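Local coordinates for protein Bug27 (Bordetella pertussis, PDB 2QPQ) that probably binds a small solute in the periplasm, between two alpha/beta domains that close like a Venus flytrap, and delivers it for uptake, at residues A[260-263]-A[264-268]; A[115-118]-A[119-123]. One frame throughout, in Å; residues are numbered along the deposited sequence.

Contact 1 of 2, residues A[260-263]-A[264-268]; sequences QKKL and ADLGY
The Tyr268 ring offers an edge to Leu263: the carbonyl oxygen of Leu263 lies there, in the ring plane, with Tyr268 CD2 3.9 Å from Leu263 O. Outside the turn the Tyr268 side chain touches Met24 of helix 21-35 and Ala100 and Val102 of strand 93-109, and its hydroxyl makes a weak hydrogen bond to Ser185. Another flat group, the Gln260 amide, is held by Met254 O and Thr270 OG1. In the Asp265 carboxylate, CG stands beside the backbone N (chi1 -77°), which swings the group back toward Lys261: Asp265 CG lies 3.1 Å from Lys261 O, and Lys261 NZ approaches Asp265 OD2 at 3.5 Å, a long, weak salt bridge. The lysine runs extended until a bend at its final torsion.

Where the helix ends, the chain forms a Schellman motif. Gly267, at positive phi, turns the backbone so that Tyr268 N reaches Leu263 O at 3.0 Å and Gly267 N bonds to Ala264 O at 3.0 Å. Gly267 N also approaches Leu263 O weakly, at 3.1 Å, as does Leu266 N, although the latter's bond to Lys262 O is straighter. The reversal also brings Tyr268 CB to 3.9 Å from Leu263 CB. Farther out, Lys262 and Leu266 run side by side, CE to CD1 4.1 Å.

This turn illustrates helix termination: N-H groups bend back onto Leu263 O and Ala264 O, which would otherwise lack a donor from a continuing helix. The carboxylate, near the C terminus and a carbonyl oxygen, is probably only modestly compensated by Lys261 NZ.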
loop_
_atom_site.group_PDB
_atom_site.type_symbol
_atom_site.label_atom_id
_atom_site.label_comp_id
_atom_site.label_asym_id
_atom_site.label_seq_id
_atom_site.Cartn_x
_atom_site.Cartn_y
_atom_site.Cartn_z
ATOM N N GLN A 260 -13.447 8.158 10.358
ATOM C CA GLN A 260 -13.966 7.902 8.991
ATOM C C GLN A 260 -13.801 9.134 8.095
ATOM O O GLN A 260 -13.415 9.032 6.927
ATOM C CB GLN A 260 -15.456 7.505 9.008
ATOM C CG GLN A 260 -15.746 6.062 9.520
ATOM C CD GLN A 260 -15.199 5.004 8.583
ATOM O OE1 GLN A 260 -15.432 5.043 7.375
ATOM N NE2 GLN A 260 -14.452 4.043 9.140
ATOM N N LYS A 261 -14.106 10.298 8.659
ATOM C CA LYS A 261 -14.058 11.567 7.899
ATOM C C LYS A 261 -12.624 11.875 7.481
ATOM O O LYS A 261 -12.374 12.157 6.321
ATOM C CB LYS A 261 -14.636 12.728 8.740
ATOM C CG LYS A 261 -14.342 14.109 8.173
ATOM C CD LYS A 261 -14.779 15.238 9.094
ATOM C CE LYS A 261 -14.462 16.598 8.441
ATOM N NZ LYS A 261 -15.083 16.689 7.075
ATOM N N LYS A 262 -11.711 11.811 8.447
ATOM C CA LYS A 262 -10.298 12.034 8.238
ATOM C C LYS A 262 -9.781 11.194 7.093
ATOM O O LYS A 262 -9.102 11.708 6.219
ATOM C CB LYS A 262 -9.488 11.709 9.491
ATOM C CG LYS A 262 -8.026 12.089 9.359
ATOM C CD LYS A 262 -7.162 11.413 10.391
ATOM C CE LYS A 262 -5.716 11.311 9.908
ATOM N NZ LYS A 262 -4.752 12.166 10.657
ATOM N N LEU A 263 -10.060 9.891 7.131
ATOM C CA LEU A 263 -9.585 8.995 6.083
ATOM C C LEU A 263 -10.208 9.292 4.735
ATOM O O LEU A 263 -9.515 9.328 3.726
ATOM C CB LEU A 263 -9.851 7.539 6.469
ATOM C CG LEU A 263 -8.767 6.795 7.269
ATOM C CD1 LEU A 263 -8.110 7.596 8.348
ATOM C CD2 LEU A 263 -9.302 5.508 7.856
ATOM N N ALA A 264 -11.523 9.491 4.711
ATOM C CA ALA A 264 -12.186 9.744 3.448
ATOM C C ALA A 264 -11.626 11.006 2.824
ATOM O O ALA A 264 -11.406 11.045 1.611
ATOM C CB ALA A 264 -13.697 9.870 3.628
ATOM N N ASP A 265 -11.395 12.029 3.655
ATOM C CA ASP A 265 -10.915 13.329 3.179
ATOM C C ASP A 265 -9.562 13.159 2.505
ATOM O O ASP A 265 -9.237 13.910 1.589
ATOM C CB ASP A 265 -10.747 14.306 4.341
ATOM C CG ASP A 265 -12.076 14.895 4.835
ATOM O OD1 ASP A 265 -13.153 14.619 4.259
ATOM O OD2 ASP A 265 -12.019 15.650 5.821
ATOM N N LEU A 266 -8.773 12.202 3.014
ATOM C CA LEU A 266 -7.444 11.846 2.479
ATOM C C LEU A 266 -7.455 10.955 1.244
ATOM O O LEU A 266 -6.467 10.843 0.548
ATOM C CB LEU A 266 -6.582 11.198 3.569
ATOM C CG LEU A 266 -6.095 12.131 4.664
ATOM C CD1 LEU A 266 -5.416 11.384 5.779
ATOM C CD2 LEU A 266 -5.154 13.131 4.055
ATOM N N GLY A 267 -8.568 10.325 0.940
ATOM C CA GLY A 267 -8.617 9.481 -0.235
ATOM C C GLY A 267 -8.419 8.021 0.112
ATOM O O GLY A 267 -8.300 7.191 -0.808
ATOM N N TYR A 268 -8.404 7.711 1.425
ATOM C CA TYR A 268 -8.483 6.300 1.901
ATOM C C TYR A 268 -9.895 5.786 1.829
ATOM O O TYR A 268 -10.859 6.523 2.083
ATOM C CB TYR A 268 -7.968 6.138 3.340
ATOM C CG TYR A 268 -6.501 6.354 3.427
ATOM C CD1 TYR A 268 -5.614 5.307 3.168
ATOM C CD2 TYR A 268 -5.985 7.616 3.689
ATOM C CE1 TYR A 268 -4.232 5.517 3.192
ATOM C CE2 TYR A 268 -4.642 7.838 3.718
ATOM C CZ TYR A 268 -3.763 6.773 3.481
ATOM O OH TYR A 268 -2.421 6.994 3.496
#

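Contact 2 of 2, residues A[115-118]-A[119-123]; sequences KTLG and ELMAA
Lys115 and Glu119 meet through the backbone of the first and the carboxylate of the second: Lys115 N donates to Glu119 OE1 at 2.9 Å, nearly straight (163°), and reaches the oxygen from above the carboxylate plane. The acid gets there because its chain is extended beyond CG, and Glu119 OE1 also lies against Lys115 CB at 3.3 Å. The lysine ammonium leads away and is satisfied by the carbonyl of Ser112.

One residue on, Thr116 is the N-cap of helix 117-123. Its hydroxyl oxygen, set between the backbone N and the carbonyl carbon by a chi1 of 68°, accepts from Glu119 N at 3.2 Å. A first-turn amide, which has no earlier helical carbonyl to use, is thereby supplied by a side chain. Thr116 N, by contrast, is buried without a partner. Glu119 OE1 accepts from Lys115 N and not from Thr116 N, so the reciprocal bond of a capping box is not made.

Thereafter the backbone takes over. Leu120 N bonds weakly to Thr116 O, whereas Met121 N to Leu117 O is firm at 3.0 Å, as is Ala122 N to Gly118 O at the same length. On the apolar side, Leu117 CD1 touches Leu120 CD2 at 3.9 Å, and the other branch, Leu117 CD2, lies 4.1 Å from Met121 SD.

That apolar side faces inward. Leu117 and Leu120 rest together on Phe106 of strand 93-109 and Leu199 of strand 196-201, while Met121 reaches across to Leu149 and Ala153 of helix 141-153, so the short helix covers sheet and helix at once.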
loop_
_atom_site.group_PDB
_atom_site.type_symbol
_atom_site.label_atom_id
_atom_site.label_comp_id
_atom_site.label_asym_id
_atom_site.label_seq_id
_atom_site.Cartn_x
_atom_site.Cartn_y
_atom_site.Cartn_z
ATOM N N LYS A 115 -2.693 13.189 -21.997
ATOM C CA LYS A 115 -4.005 13.621 -21.578
ATOM C C LYS A 115 -4.841 12.453 -21.028
ATOM O O LYS A 115 -5.730 12.636 -20.170
ATOM C CB LYS A 115 -4.690 14.276 -22.817
ATOM C CG LYS A 115 -4.438 15.811 -23.032
ATOM C CD LYS A 115 -2.977 16.316 -23.059
ATOM C CE LYS A 115 -2.894 17.846 -23.431
ATOM N NZ LYS A 115 -1.554 18.574 -23.228
ATOM N N THR A 116 -4.549 11.239 -21.498
ATOM C CA THR A 116 -5.272 10.060 -21.047
ATOM C C THR A 116 -4.271 8.934 -20.827
ATOM O O THR A 116 -3.145 9.001 -21.326
ATOM C CB THR A 116 -6.297 9.574 -22.115
ATOM O OG1 THR A 116 -5.590 9.065 -23.244
ATOM C CG2 THR A 116 -7.190 10.699 -22.596
ATOM N N LEU A 117 -4.682 7.892 -20.114
ATOM C CA LEU A 117 -3.862 6.693 -20.014
ATOM C C LEU A 117 -3.591 6.068 -21.375
ATOM O O LEU A 117 -2.516 5.536 -21.582
ATOM C CB LEU A 117 -4.455 5.644 -19.063
ATOM C CG LEU A 117 -3.440 4.567 -18.606
ATOM C CD1 LEU A 117 -2.523 5.164 -17.535
ATOM C CD2 LEU A 117 -4.096 3.313 -18.072
ATOM N N GLY A 118 -4.558 6.154 -22.300
ATOM C CA GLY A 118 -4.421 5.547 -23.619
ATOM C C GLY A 118 -3.276 6.142 -24.422
ATOM O O GLY A 118 -2.565 5.431 -25.106
ATOM N N GLU A 119 -3.102 7.457 -24.319
ATOM C CA GLU A 119 -1.990 8.178 -24.929
ATOM C C GLU A 119 -0.646 7.740 -24.358
ATOM O O GLU A 119 0.338 7.619 -25.093
ATOM C CB GLU A 119 -2.190 9.695 -24.762
ATOM C CG GLU A 119 -3.256 10.259 -25.737
ATOM C CD GLU A 119 -3.625 11.709 -25.495
ATOM O OE1 GLU A 119 -2.881 12.427 -24.789
ATOM O OE2 GLU A 119 -4.666 12.156 -26.050
ATOM N N LEU A 120 -0.609 7.516 -23.050
ATOM C CA LEU A 120 0.622 7.057 -22.385
ATOM C C LEU A 120 1.013 5.668 -22.905
ATOM O O LEU A 120 2.167 5.424 -23.284
ATOM C CB LEU A 120 0.405 7.009 -20.850
ATOM C CG LEU A 120 1.530 6.357 -20.033
ATOM C CD1 LEU A 120 2.722 7.300 -20.058
ATOM C CD2 LEU A 120 1.116 6.028 -18.593
ATOM N N MET A 121 0.037 4.762 -22.912
ATOM C CA MET A 121 0.254 3.388 -23.361
ATOM C C MET A 121 0.692 3.304 -24.836
ATOM O O MET A 121 1.590 2.545 -25.160
ATOM C CB MET A 121 -0.962 2.513 -23.075
ATOM C CG MET A 121 -1.242 2.290 -21.591
ATOM S SD MET A 121 -2.681 1.249 -21.295
ATOM C CE MET A 121 -4.027 2.194 -22.015
ATOM N N ALA A 122 0.062 4.095 -25.706
ATOM C CA ALA A 122 0.507 4.274 -27.101
ATOM C C ALA A 122 1.975 4.717 -27.143
ATOM O O ALA A 122 2.769 4.114 -27.849
ATOM C CB ALA A 122 -0.398 5.308 -27.836
ATOM N N ALA A 123 2.335 5.741 -26.349
ATOM C CA ALA A 123 3.699 6.273 -26.321
ATOM C C ALA A 123 4.711 5.209 -25.915
ATOM O O ALA A 123 5.849 5.196 -26.386
ATOM C CB ALA A 123 3.778 7.467 -25.360
#

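In the fold
From the N terminus the chain reaches contact 2 first, just after the long strand 93-109, and contact 1 only much later, near the end of helix 257-266. Each lies within one continuous piece of chain, so neither closes a long loop; they stand in series and neither nest nor cross. The centres of contact 1 and contact 2 are about 30 Å apart. The nearest atoms of contact 1 and contact 2 are about 18 Å apart, without touching. Residues 115-123 hold the cap and all of the short helix 117-123, while 260-268 finishes helix 257-266 and leads into strand 269-273. Strand 93-109 is common ground, meeting both contacts, while contact 1 also reaches helix 21-35 and contact 2 helix 141-153.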